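Local coordinates for ribokinase (Staphylococcus aureus, PDB 3RY7), which phosphorylates ribose at O-5 with ATP and magnesium, yielding ribose 5-phosphate for nucleotide and amino-acid synthesis or the pentose phosphate pathway, and is activated by monovalent cations, at residues Lys243-Asp248 / Leu284-His289; Gly43-Ile48 / Thr249-Asp254; Glu189-Leu192 / Lys197-Asn200; Leu192-Lys197 / Lys205-Tyr210; Tyr85-Ala90 / Pro121-Asn126. All coordinates share one frame; numbering follows the deposited sequence.

Interaction 1 (Lys243-Asp248 / Leu284-His289)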
# COMPACT_ATOMS: atom_id res chain seq x y z
N LYS A 243 8.45 11.14 -9.00
CA LYS A 243 8.77 10.73 -7.65
C LYS A 243 9.61 9.49 -7.69
O LYS A 243 9.26 8.49 -8.28
CB LYS A 243 7.54 10.50 -6.79
CG LYS A 243 7.88 10.65 -5.30
CD LYS A 243 6.71 10.46 -4.35
CE LYS A 243 7.21 10.02 -2.96
NZ LYS A 243 6.14 9.93 -1.93
N VAL A 244 10.75 9.59 -7.05
CA VAL A 244 11.69 8.47 -7.03
C VAL A 244 12.45 8.38 -5.71
O VAL A 244 13.05 9.36 -5.26
CB VAL A 244 12.70 8.58 -8.20
CG1 VAL A 244 13.98 7.82 -7.87
CG2 VAL A 244 12.08 8.07 -9.48
N ASN A 245 12.41 7.21 -5.08
CA ASN A 245 13.20 6.99 -3.87
C ASN A 245 14.68 6.83 -4.23
O ASN A 245 15.01 6.40 -5.34
CB ASN A 245 12.71 5.76 -3.10
CG ASN A 245 11.36 5.98 -2.44
OD1 ASN A 245 10.99 7.11 -2.10
ND2 ASN A 245 10.61 4.89 -2.25
N ALA A 246 15.55 7.18 -3.29
CA ALA A 246 16.99 7.11 -3.52
C ALA A 246 17.44 5.67 -3.74
O ALA A 246 18.22 5.39 -4.64
CB ALA A 246 17.74 7.72 -2.35
N ILE A 247 16.95 4.78 -2.89
CA ILE A 247 17.15 3.35 -3.08
C ILE A 247 15.85 2.75 -3.63
O ILE A 247 14.77 2.99 -3.08
CB ILE A 247 17.56 2.66 -1.75
CG1 ILE A 247 19.04 2.89 -1.45
CG2 ILE A 247 17.29 1.17 -1.82
CD1 ILE A 247 19.45 4.34 -1.31
N ASP A 248 15.95 2.00 -4.74
CA ASP A 248 14.78 1.32 -5.29
C ASP A 248 14.35 0.18 -4.38
O ASP A 248 15.13 -0.72 -4.06
CB ASP A 248 15.01 0.80 -6.71
CG ASP A 248 13.72 0.33 -7.38
OD1 ASP A 248 12.69 0.15 -6.69
OD2 ASP A 248 13.72 0.14 -8.62
N LEU A 284 4.35 5.93 -9.69
CA LEU A 284 3.18 5.29 -9.09
C LEU A 284 3.53 4.20 -8.08
O LEU A 284 2.68 3.74 -7.30
CB LEU A 284 2.34 4.68 -10.20
CG LEU A 284 1.56 5.72 -10.99
CD1 LEU A 284 0.62 5.05 -11.98
CD2 LEU A 284 0.78 6.62 -10.03
N THR A 285 4.77 3.74 -8.10
CA THR A 285 5.16 2.66 -7.22
C THR A 285 5.60 3.16 -5.88
O THR A 285 5.58 2.43 -4.95
CB THR A 285 6.27 1.66 -7.76
OG1 THR A 285 7.57 2.24 -7.72
CG2 THR A 285 5.96 1.08 -9.09
N VAL A 286 6.02 4.39 -5.80
CA VAL A 286 6.43 4.93 -4.52
C VAL A 286 5.33 5.84 -3.96
O VAL A 286 5.55 6.58 -2.99
CB VAL A 286 7.74 5.73 -4.64
CG1 VAL A 286 8.89 4.81 -5.02
CG2 VAL A 286 7.59 6.84 -5.67
N GLN A 287 4.15 5.77 -4.57
CA GLN A 287 3.03 6.64 -4.23
C GLN A 287 2.17 6.12 -3.07
O GLN A 287 1.72 4.98 -3.08
CB GLN A 287 2.17 6.86 -5.48
CG GLN A 287 0.68 6.98 -5.22
CD GLN A 287 -0.02 7.82 -6.27
OE1 GLN A 287 -0.95 7.36 -6.95
NE2 GLN A 287 0.41 9.08 -6.41
N LYS A 288 1.93 6.96 -2.08
CA LYS A 288 1.12 6.73 -0.89
C LYS A 288 -0.36 6.64 -1.24
O LYS A 288 -0.81 7.48 -1.97
CB LYS A 288 1.40 7.87 0.10
CG LYS A 288 0.61 7.87 1.42
CD LYS A 288 0.85 9.14 2.26
CE LYS A 288 0.62 8.96 3.79
NZ LYS A 288 -0.64 8.25 4.17
N HIS A 289 -1.11 5.73 -0.67
CA HIS A 289 -2.53 5.61 -0.98
C HIS A 289 -3.49 6.15 0.10
O HIS A 289 -4.65 6.49 -0.19
CB HIS A 289 -2.87 4.16 -1.35
CG HIS A 289 -2.17 3.69 -2.58
ND1 HIS A 289 -2.41 4.23 -3.83
CD2 HIS A 289 -1.23 2.73 -2.76
CE1 HIS A 289 -1.65 3.63 -4.72
NE2 HIS A 289 -0.92 2.71 -4.10

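Interaction 2 (Gly43-Ile48 / Thr249-Asp254)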
# COMPACT_ATOMS: atom_id res chain seq x y z
N GLY A 43 12.95 -10.36 -13.77
CA GLY A 43 12.15 -10.83 -14.90
C GLY A 43 10.66 -10.82 -14.61
O GLY A 43 9.86 -10.31 -15.41
N ALA A 44 10.27 -11.39 -13.47
CA ALA A 44 8.85 -11.37 -13.08
C ALA A 44 8.31 -9.93 -12.94
O ALA A 44 7.22 -9.61 -13.40
CB ALA A 44 8.63 -12.17 -11.78
N ASN A 45 9.09 -9.07 -12.30
CA ASN A 45 8.71 -7.67 -12.13
C ASN A 45 8.49 -7.01 -13.48
O ASN A 45 7.46 -6.37 -13.72
CB ASN A 45 9.80 -6.89 -11.38
CG ASN A 45 9.89 -7.25 -9.90
OD1 ASN A 45 9.06 -7.98 -9.35
ND2 ASN A 45 10.92 -6.73 -9.24
N GLN A 46 9.45 -7.17 -14.39
CA GLN A 46 9.38 -6.49 -15.67
C GLN A 46 8.26 -7.07 -16.51
O GLN A 46 7.58 -6.34 -17.23
CB GLN A 46 10.73 -6.52 -16.40
CG GLN A 46 11.81 -5.67 -15.67
CD GLN A 46 13.17 -5.72 -16.33
OE1 GLN A 46 13.29 -6.14 -17.48
NE2 GLN A 46 14.20 -5.26 -15.62
N ALA A 47 8.05 -8.38 -16.40
CA ALA A 47 6.99 -9.05 -17.14
C ALA A 47 5.60 -8.56 -16.70
O ALA A 47 4.75 -8.27 -17.53
CB ALA A 47 7.10 -10.56 -16.96
N ILE A 48 5.39 -8.48 -15.39
CA ILE A 48 4.12 -8.00 -14.86
C ILE A 48 3.91 -6.52 -15.21
O ILE A 48 2.81 -6.12 -15.53
CB ILE A 48 4.04 -8.18 -13.32
CG1 ILE A 48 3.82 -9.67 -12.98
CG2 ILE A 48 2.94 -7.30 -12.72
CD1 ILE A 48 4.20 -10.03 -11.55
N THR A 249 13.14 0.25 -3.84
CA THR A 249 12.64 -0.78 -2.94
C THR A 249 11.25 -1.16 -3.26
O THR A 249 10.62 -1.85 -2.51
CB THR A 249 12.66 -0.41 -1.42
OG1 THR A 249 11.69 0.58 -1.16
CG2 THR A 249 13.96 0.05 -0.98
N THR A 250 10.78 -0.71 -4.40
CA THR A 250 9.41 -0.93 -4.82
C THR A 250 9.33 -1.46 -6.25
O THR A 250 8.30 -1.31 -6.92
CB THR A 250 8.65 0.39 -4.74
OG1 THR A 250 9.45 1.41 -5.37
CG2 THR A 250 8.45 0.79 -3.28
N ALA A 251 10.41 -2.09 -6.73
CA ALA A 251 10.47 -2.53 -8.12
C ALA A 251 10.24 -1.38 -9.10
O ALA A 251 9.62 -1.57 -10.15
CB ALA A 251 9.44 -3.63 -8.38
N ALA A 252 10.73 -0.19 -8.75
CA ALA A 252 10.54 0.99 -9.59
C ALA A 252 11.36 0.89 -10.88
O ALA A 252 10.86 1.18 -11.96
CB ALA A 252 10.92 2.26 -8.83
N GLY A 253 12.63 0.49 -10.75
CA GLY A 253 13.51 0.29 -11.89
C GLY A 253 12.93 -0.66 -12.92
O GLY A 253 12.92 -0.38 -14.13
N ASP A 254 12.42 -1.79 -12.44
CA ASP A 254 11.88 -2.82 -13.33
C ASP A 254 10.59 -2.34 -13.94
O ASP A 254 10.29 -2.65 -15.10
CB ASP A 254 11.65 -4.13 -12.57
CG ASP A 254 12.94 -4.76 -12.11
OD1 ASP A 254 13.96 -4.63 -12.84
OD2 ASP A 254 12.94 -5.37 -11.02

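Interaction 3 (Glu189-Leu192 / Lys197-Asn200)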
# COMPACT_ATOMS: atom_id res chain seq x y z
N GLU A 189 26.00 0.31 -13.20
CA GLU A 189 26.14 -0.68 -14.27
C GLU A 189 26.85 -0.10 -15.50
O GLU A 189 27.67 -0.78 -16.12
CB GLU A 189 24.76 -1.25 -14.64
CG GLU A 189 24.20 -2.20 -13.57
CD GLU A 189 22.69 -2.06 -13.33
OE1 GLU A 189 21.97 -1.46 -14.17
OE2 GLU A 189 22.23 -2.56 -12.28
N ALA A 190 26.54 1.14 -15.83
CA ALA A 190 27.21 1.83 -16.93
C ALA A 190 28.72 1.85 -16.73
O ALA A 190 29.48 1.47 -17.63
CB ALA A 190 26.68 3.24 -17.06
N GLU A 191 29.14 2.28 -15.57
CA GLU A 191 30.59 2.42 -15.25
C GLU A 191 31.35 1.12 -15.21
O GLU A 191 32.51 1.09 -15.50
CB GLU A 191 30.79 3.11 -13.90
CG GLU A 191 29.95 4.34 -13.71
CD GLU A 191 29.99 4.87 -12.29
OE1 GLU A 191 30.96 4.52 -11.54
OE2 GLU A 191 29.06 5.65 -11.94
N LEU A 192 30.71 0.03 -14.84
CA LEU A 192 31.36 -1.27 -14.84
C LEU A 192 31.58 -1.74 -16.28
O LEU A 192 32.56 -2.43 -16.58
CB LEU A 192 30.52 -2.30 -14.07
CG LEU A 192 31.02 -3.74 -14.22
CD1 LEU A 192 32.44 -3.91 -13.69
CD2 LEU A 192 30.07 -4.72 -13.55
N LYS A 197 33.02 6.49 -15.03
CA LYS A 197 32.06 6.90 -14.00
C LYS A 197 31.02 7.90 -14.50
O LYS A 197 31.30 8.72 -15.38
CB LYS A 197 32.76 7.45 -12.75
CG LYS A 197 31.82 8.22 -11.81
CD LYS A 197 31.90 7.72 -10.37
CE LYS A 197 30.80 8.35 -9.53
NZ LYS A 197 30.61 7.64 -8.24
N VAL A 198 29.81 7.81 -13.95
CA VAL A 198 28.74 8.71 -14.32
C VAL A 198 28.66 9.82 -13.29
O VAL A 198 28.37 9.56 -12.12
CB VAL A 198 27.40 7.97 -14.44
CG1 VAL A 198 26.27 8.95 -14.79
CG2 VAL A 198 27.49 6.86 -15.47
N THR A 199 28.92 11.05 -13.73
CA THR A 199 28.91 12.23 -12.87
C THR A 199 28.22 13.43 -13.52
O THR A 199 27.07 13.74 -13.19
CB THR A 199 30.34 12.65 -12.47
OG1 THR A 199 31.14 12.86 -13.65
CG2 THR A 199 30.99 11.57 -11.64
N ASN A 200 28.91 14.09 -14.44
CA ASN A 200 28.33 15.22 -15.18
C ASN A 200 27.80 14.72 -16.52
O ASN A 200 28.07 13.58 -16.92
CB ASN A 200 29.36 16.34 -15.40
CG ASN A 200 30.64 15.84 -16.04
OD1 ASN A 200 30.64 14.82 -16.73
ND2 ASN A 200 31.74 16.57 -15.83

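Interaction 4 (Leu192-Lys197 / Lys205-Tyr210)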
# COMPACT_ATOMS: atom_id res chain seq x y z
N LEU A 192 30.71 0.03 -14.84
CA LEU A 192 31.36 -1.27 -14.84
C LEU A 192 31.58 -1.74 -16.28
O LEU A 192 32.56 -2.43 -16.58
CB LEU A 192 30.52 -2.30 -14.07
CG LEU A 192 31.02 -3.74 -14.22
CD1 LEU A 192 32.44 -3.91 -13.69
CD2 LEU A 192 30.07 -4.72 -13.55
N LEU A 193 30.67 -1.36 -17.17
CA LEU A 193 30.76 -1.79 -18.55
C LEU A 193 31.69 -0.87 -19.37
O LEU A 193 32.49 -1.35 -20.18
CB LEU A 193 29.37 -1.86 -19.19
CG LEU A 193 28.38 -2.88 -18.61
CD1 LEU A 193 27.07 -2.88 -19.39
CD2 LEU A 193 28.98 -4.28 -18.59
N SER A 194 31.58 0.44 -19.15
CA SER A 194 32.35 1.42 -19.93
C SER A 194 33.72 1.71 -19.32
O SER A 194 34.65 2.09 -20.02
CB SER A 194 31.58 2.73 -20.02
OG SER A 194 31.63 3.40 -18.78
N GLY A 195 33.82 1.55 -18.00
CA GLY A 195 35.03 1.92 -17.28
C GLY A 195 34.98 3.39 -16.91
O GLY A 195 35.89 3.90 -16.25
N ILE A 196 33.90 4.06 -17.32
CA ILE A 196 33.74 5.50 -17.13
C ILE A 196 32.64 5.85 -16.13
O ILE A 196 31.47 5.57 -16.38
CB ILE A 196 33.34 6.21 -18.43
CG1 ILE A 196 34.35 5.93 -19.54
CG2 ILE A 196 33.20 7.70 -18.19
CD1 ILE A 196 33.86 6.35 -20.91
N LYS A 197 33.02 6.49 -15.03
CA LYS A 197 32.06 6.90 -14.00
C LYS A 197 31.02 7.90 -14.50
O LYS A 197 31.30 8.72 -15.38
CB LYS A 197 32.76 7.45 -12.75
CG LYS A 197 31.82 8.22 -11.81
CD LYS A 197 31.90 7.72 -10.37
CE LYS A 197 30.80 8.35 -9.53
NZ LYS A 197 30.61 7.64 -8.24
N LYS A 205 27.71 11.43 -21.95
CA LYS A 205 28.08 11.41 -23.34
C LYS A 205 29.19 10.41 -23.56
O LYS A 205 29.15 9.67 -24.49
CB LYS A 205 28.60 12.77 -23.74
CG LYS A 205 27.59 13.74 -24.18
CD LYS A 205 28.27 15.10 -24.50
CE LYS A 205 27.31 16.30 -24.43
NZ LYS A 205 28.02 17.59 -24.29
N ASP A 206 30.18 10.42 -22.70
CA ASP A 206 31.32 9.51 -22.85
C ASP A 206 30.89 8.04 -22.74
O ASP A 206 31.38 7.18 -23.48
CB ASP A 206 32.40 9.82 -21.81
CG ASP A 206 33.02 11.20 -22.00
OD1 ASP A 206 33.03 11.71 -23.14
OD2 ASP A 206 33.51 11.77 -20.99
N ASN A 207 29.99 7.76 -21.81
CA ASN A 207 29.39 6.43 -21.66
C ASN A 207 28.62 6.01 -22.91
O ASN A 207 28.93 4.98 -23.52
CB ASN A 207 28.49 6.37 -20.41
CG ASN A 207 29.23 5.90 -19.19
OD1 ASN A 207 29.80 6.70 -18.43
ND2 ASN A 207 29.27 4.60 -19.00
N ALA A 208 27.64 6.82 -23.30
CA ALA A 208 26.91 6.58 -24.53
C ALA A 208 27.86 6.25 -25.69
O ALA A 208 27.65 5.29 -26.43
CB ALA A 208 26.05 7.77 -24.88
N ASN A 209 28.92 7.05 -25.84
CA ASN A 209 29.83 6.89 -26.96
C ASN A 209 30.55 5.56 -26.93
O ASN A 209 30.81 4.95 -27.98
CB ASN A 209 30.84 8.04 -27.02
CG ASN A 209 30.27 9.27 -27.71
OD1 ASN A 209 29.45 9.15 -28.62
ND2 ASN A 209 30.71 10.45 -27.29
N TYR A 210 30.85 5.10 -25.72
CA TYR A 210 31.39 3.76 -25.57
C TYR A 210 30.41 2.74 -26.12
O TYR A 210 30.78 1.91 -26.96
CB TYR A 210 31.72 3.43 -24.12
CG TYR A 210 32.00 1.96 -23.98
CD1 TYR A 210 31.03 1.10 -23.47
CD2 TYR A 210 33.20 1.42 -24.42
CE1 TYR A 210 31.27 -0.25 -23.37
CE2 TYR A 210 33.45 0.06 -24.33
CZ TYR A 210 32.48 -0.77 -23.80
OH TYR A 210 32.71 -2.13 -23.70
O HOH W 1 31.61 -3.70 -21.92

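Interaction 5 (Tyr85-Ala90 / Pro121-Asn126)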
# COMPACT_ATOMS: atom_id res chain seq x y z
N TYR A 85 5.71 -20.99 -21.95
CA TYR A 85 7.12 -21.28 -22.10
C TYR A 85 7.88 -21.29 -20.77
O TYR A 85 9.09 -21.43 -20.75
CB TYR A 85 7.74 -20.31 -23.11
CG TYR A 85 7.07 -20.41 -24.48
CD1 TYR A 85 7.46 -21.39 -25.40
CD2 TYR A 85 6.02 -19.56 -24.82
CE1 TYR A 85 6.84 -21.50 -26.64
CE2 TYR A 85 5.39 -19.67 -26.07
CZ TYR A 85 5.80 -20.64 -26.97
OH TYR A 85 5.19 -20.75 -28.20
N ILE A 86 7.15 -21.18 -19.67
CA ILE A 86 7.79 -21.30 -18.36
C ILE A 86 8.29 -22.72 -18.12
O ILE A 86 7.57 -23.70 -18.35
CB ILE A 86 6.84 -20.90 -17.23
CG1 ILE A 86 6.49 -19.42 -17.34
CG2 ILE A 86 7.48 -21.21 -15.87
CD1 ILE A 86 5.50 -18.96 -16.30
N ILE A 87 9.52 -22.83 -17.65
CA ILE A 87 10.20 -24.10 -17.46
C ILE A 87 10.26 -24.46 -15.98
O ILE A 87 10.52 -23.59 -15.15
CB ILE A 87 11.64 -24.01 -18.00
CG1 ILE A 87 11.63 -23.63 -19.47
CG2 ILE A 87 12.40 -25.32 -17.78
CD1 ILE A 87 12.62 -22.54 -19.80
N LYS A 88 10.03 -25.73 -15.65
CA LYS A 88 10.20 -26.21 -14.27
C LYS A 88 11.28 -27.27 -14.24
O LYS A 88 11.31 -28.15 -15.09
CB LYS A 88 8.92 -26.80 -13.69
CG LYS A 88 7.76 -25.82 -13.67
CD LYS A 88 6.61 -26.33 -12.81
CE LYS A 88 5.34 -25.51 -13.02
NZ LYS A 88 4.21 -25.97 -12.15
N THR A 89 12.16 -27.17 -13.26
CA THR A 89 13.27 -28.10 -13.16
C THR A 89 13.44 -28.60 -11.73
O THR A 89 13.17 -27.86 -10.77
CB THR A 89 14.58 -27.45 -13.58
OG1 THR A 89 15.61 -28.43 -13.53
CG2 THR A 89 14.94 -26.29 -12.65
N ALA A 90 13.87 -29.85 -11.61
CA ALA A 90 14.14 -30.46 -10.31
C ALA A 90 15.62 -30.32 -10.01
O ALA A 90 16.08 -30.67 -8.95
CB ALA A 90 13.75 -31.93 -10.32
N PRO A 121 20.73 -22.41 -23.17
CA PRO A 121 20.30 -22.07 -24.54
C PRO A 121 19.21 -23.00 -25.05
O PRO A 121 18.30 -22.56 -25.75
CB PRO A 121 21.58 -22.22 -25.35
CG PRO A 121 22.66 -21.87 -24.37
CD PRO A 121 22.19 -22.36 -23.02
N GLU A 122 19.29 -24.27 -24.68
CA GLU A 122 18.24 -25.18 -25.08
C GLU A 122 16.89 -24.89 -24.50
O GLU A 122 15.94 -25.04 -25.17
CB GLU A 122 18.62 -26.65 -24.98
CG GLU A 122 19.67 -26.98 -24.04
CD GLU A 122 21.00 -26.46 -24.41
OE1 GLU A 122 21.50 -26.85 -25.45
OE2 GLU A 122 21.57 -25.69 -23.66
N ASP A 123 16.84 -24.42 -23.27
CA ASP A 123 15.59 -23.92 -22.70
C ASP A 123 15.05 -22.80 -23.57
O ASP A 123 13.86 -22.74 -23.84
CB ASP A 123 15.82 -23.41 -21.27
CG ASP A 123 16.06 -24.53 -20.28
OD1 ASP A 123 15.42 -25.61 -20.43
OD2 ASP A 123 16.90 -24.35 -19.37
N VAL A 124 15.94 -21.92 -24.00
CA VAL A 124 15.56 -20.78 -24.81
C VAL A 124 15.11 -21.18 -26.22
O VAL A 124 14.06 -20.74 -26.69
CB VAL A 124 16.71 -19.76 -24.91
CG1 VAL A 124 16.33 -18.62 -25.88
CG2 VAL A 124 17.06 -19.22 -23.51
N ILE A 125 15.92 -22.00 -26.89
CA ILE A 125 15.59 -22.48 -28.25
C ILE A 125 14.20 -23.06 -28.22
O ILE A 125 13.37 -22.81 -29.09
CB ILE A 125 16.56 -23.57 -28.71
CG1 ILE A 125 17.75 -22.95 -29.44
CG2 ILE A 125 15.86 -24.53 -29.66
CD1 ILE A 125 18.31 -21.74 -28.76
N ASN A 126 13.95 -23.83 -27.17
CA ASN A 126 12.66 -24.43 -26.96
C ASN A 126 11.51 -23.43 -27.05
O ASN A 126 10.39 -23.80 -27.40
CB ASN A 126 12.65 -25.14 -25.61
CG ASN A 126 11.96 -26.48 -25.67
OD1 ASN A 126 12.60 -27.51 -25.90
ND2 ASN A 126 10.64 -26.48 -25.46

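Interaction 1 (Lys243-Asp248 / Leu284-His289)
Val286 pushes its two methyl groups between Lys243 and Asn245, and most of the contact is van der Waals packing around this one branched side chain. CG2 takes the Lys243 side: it lies 3.5 Å from Lys243 O and 3.8 Å from Lys243 CB, and the extended lysine chain runs obliquely across it. Lys243 CG stands anti to the backbone N (chi1 -156°), which carries the methylene chain past the valine and on toward the second subunit.

The other methyl meets a polar group. Asn245 ND2 rests 3.3 Å from Val286 CG1, a close approach of amide to methyl in which the two side chains run in opposite senses.

Electrostatic and polar links lie at the margins. Lys243 NZ forms a salt bridge with Glu33 of the second subunit, while Lys288 makes a cation-pi contact with Phe16 of that subunit. Asp248 OD1 accepts from the backbone N of Thr250 and Ala252, and Thr285 OG1 is hydrogen-bonded to Thr250 OG1. Asp248, Thr250, Thr285 and Lys288 probably take part in potassium binding; the valine thus joins two loops of the likely monovalent-cation site of this ribokinase.

Interaction 2 (Gly43-Ile48 / Thr249-Asp254)
The carboxylate of Asp254 is met by two side-chain amides, those of Asn45 and Gln46, neither of them coplanar with it: the planes are turned by 49° for Asn45 and 55° for Gln46. Asn45 ND2 approaches Asp254 OD2 on its anti lone pair at 3.0 Å, with the oxygen close to the asparagine's amide plane. Gln46 NE2 comes from above the carboxylate plane to Asp254 OD1 at 2.9 Å, and this oxygen too lies close to the plane of the amide that donates to it. Both bonds are close to straight.

Below the polar ends the stems pack, Asp254 CB lying 3.5 Å from both Asn45 CB and Gln46 CG. Ala251, at the N-cap position of helix 252-263, sets its CB 3.5 Å from Asn45 ND2.

A second shell fixes the amides. Gln46 OE1 accepts from Gln140 and Gln46 NE2 also donates to Asn165 OD1, while Asn45 OD1 accepts from Gln292 of the second subunit.

Asp254 is the assigned proton acceptor, and Asn45 a substrate-binding residue. With a donor on each oxygen from helix 42-52, the rotation of the carboxylate is probably restrained, which is consistent with presenting the catalytic base to the ribose hydroxyl in a set orientation.

Interaction 3 (Glu189-Leu192 / Lys197-Asn200)
The backbone N of Val198 donates to Glu191 OE2 at 3.0 Å in an almost straight bond (173°). The carboxylate does not face the N-H in its own plane: the donor stands well above it, 64° out. Glu191 reaches this position with an extended chain, its CG anti to the carbonyl carbon and beside the backbone N (chi1 -47°), so that the acid extends from the helix across to the returning loop. The residue is modelled in two conformers, and this account concerns one of them.

On the way the glutamate stem presses on the loop backbone, Glu191 CG lying 3.3 Å from Lys197 CA. The lysine side chain then runs alongside the acid in the same direction; its CD is 3.5 Å from Glu191 OE1. The ammonium group remains beyond salt-bridge range, with Lys197 NZ 4.5 Å from Glu191 OE2, though the opposite charges would probably still attract.

Next to this polar link a small apolar contact forms between Ala190 CB and Val198 CG2, 4.0 Å apart. The loop thus folds back on the helix from which it has just emerged, helix 187-194. Beyond it, helix 201-213 covers Val198 through Met204 and Asn207, and the valine side chain also comes within about 4 Å, at its nearest atoms, of the side chain of Leu223 in the ATP-binding segment after strand 218-222.

Interaction 4 (Leu192-Lys197 / Lys205-Tyr210)
Ser194 and Tyr210 meet at the junction of two consecutive helices, where helix 187-194 ends, the chain turns at Gly195, and helix 201-213 packs back against the turn. Ser194 CA sits over one face of the tyrosine ring, toward its rim, in a CH-pi contact: the carbon is 4.1 Å from the ring centroid and 21° off the normal. The ring is brought there by a chi1 of 168°, with Tyr210 CG on the far side of the CA-CB bond from the backbone N. Its hydroxyl continues the link through a water, which is 2.6 Å from Tyr210 OH and donates to Leu193 O at 3.1 Å.

The serine hydroxyl organises the turn itself. Ser194 OG accepts from the backbone N of Ile196 at 2.8 Å, forming an ST turn, and is also hydrogen-bonded to Ala190 O one helical turn back. Positive phi at Gly195 lets the chain leave the helix just there.

Asn207 places its amide between the serine and Ile196, with Asn207 CG 3.5 Å from Ser194 OG and 3.6 Å from Ile196 O. Farther along, the isoleucine crosses Asp206 at roughly a right angle, and Ile196 CD1 touches Asp206 O at 3.7 Å.

Tyr210 follows Asn207 by three residues and Asp206 by four, which puts all three on the side of their helix that meets the turn. The two helices belong to the crossover that links the adjacent parallel strands 182-183 and 218-222, a beta-alpha-beta connection of the large sheet in the pfkB family fold.

Interaction 5 (Tyr85-Ala90 / Pro121-Asn126)
Ile87 and Asp123 lie obliquely against each other, the isoleucine rising from strand 87-89 and the aspartate descending from helix 121-125. The touch is made by the tip of one and the stem of the other: Ile87 CD1 rests 3.6 Å from Asp123 CB and 4.0 Å from Asp123 CG. The second branch of the isoleucine approaches the carboxylate, with Ile87 CG2 at 4.0 Å from Asp123 OD1. In Ile87 the longer branch lies beside the backbone N (chi1 -58°) and CD1 sits away from a staggered setting (chi2 134°), where it touches the helix; CG2, anti to the N, is left to face the oxygen.

The carboxylate is otherwise engaged. Asp123 OD2 accepts from the backbone N of Thr120, just before the helix, and forms a salt bridge with Lys62 on strand 56-64, the strand next to 87-89 in the sheet.

Tyr85 gives a looser second point. Its ring turns an edge toward Asn126 O, which lies near the ring plane, 4.3 Å from Tyr85 CD1. The same ring also packs on Asp129 and Ala130 of helix 128-132.

The whole is a surface contact, away from the substrate, ATP and cation sites, between one of the two edge strands of the nine-stranded sheet and a short helix beside it. Backbone bonds from Ile87 and Thr89 tie that strand to 56-64, an arrangement in keeping with the helix-flanked, largely parallel sheet of a Rossmann-like alpha/beta domain.

Overall arrangement
Interactions 1 and 2 form the functional pair: their centres lie 13 Å apart and they meet directly where Asp248 OD1 accepts from the backbone N of Ala252 and Thr285 OG1 is hydrogen-bonded to Thr250 OG1, just ahead of the catalytic Asp254. A bound cation could thus influence the loop that leads into the active site. Both also touch the second subunit. Interactions 3 and 4, with centres only 6 Å apart, share helix 187-194 and form one junction, which interaction 3 brings next to Leu223 of the ATP site, about 22 and 25 Å from the centre of interaction 2. Interaction 5 sits across the chain's centre from interactions 1 and 3, 34 Å from each between centres, at the far edge of the large sheet.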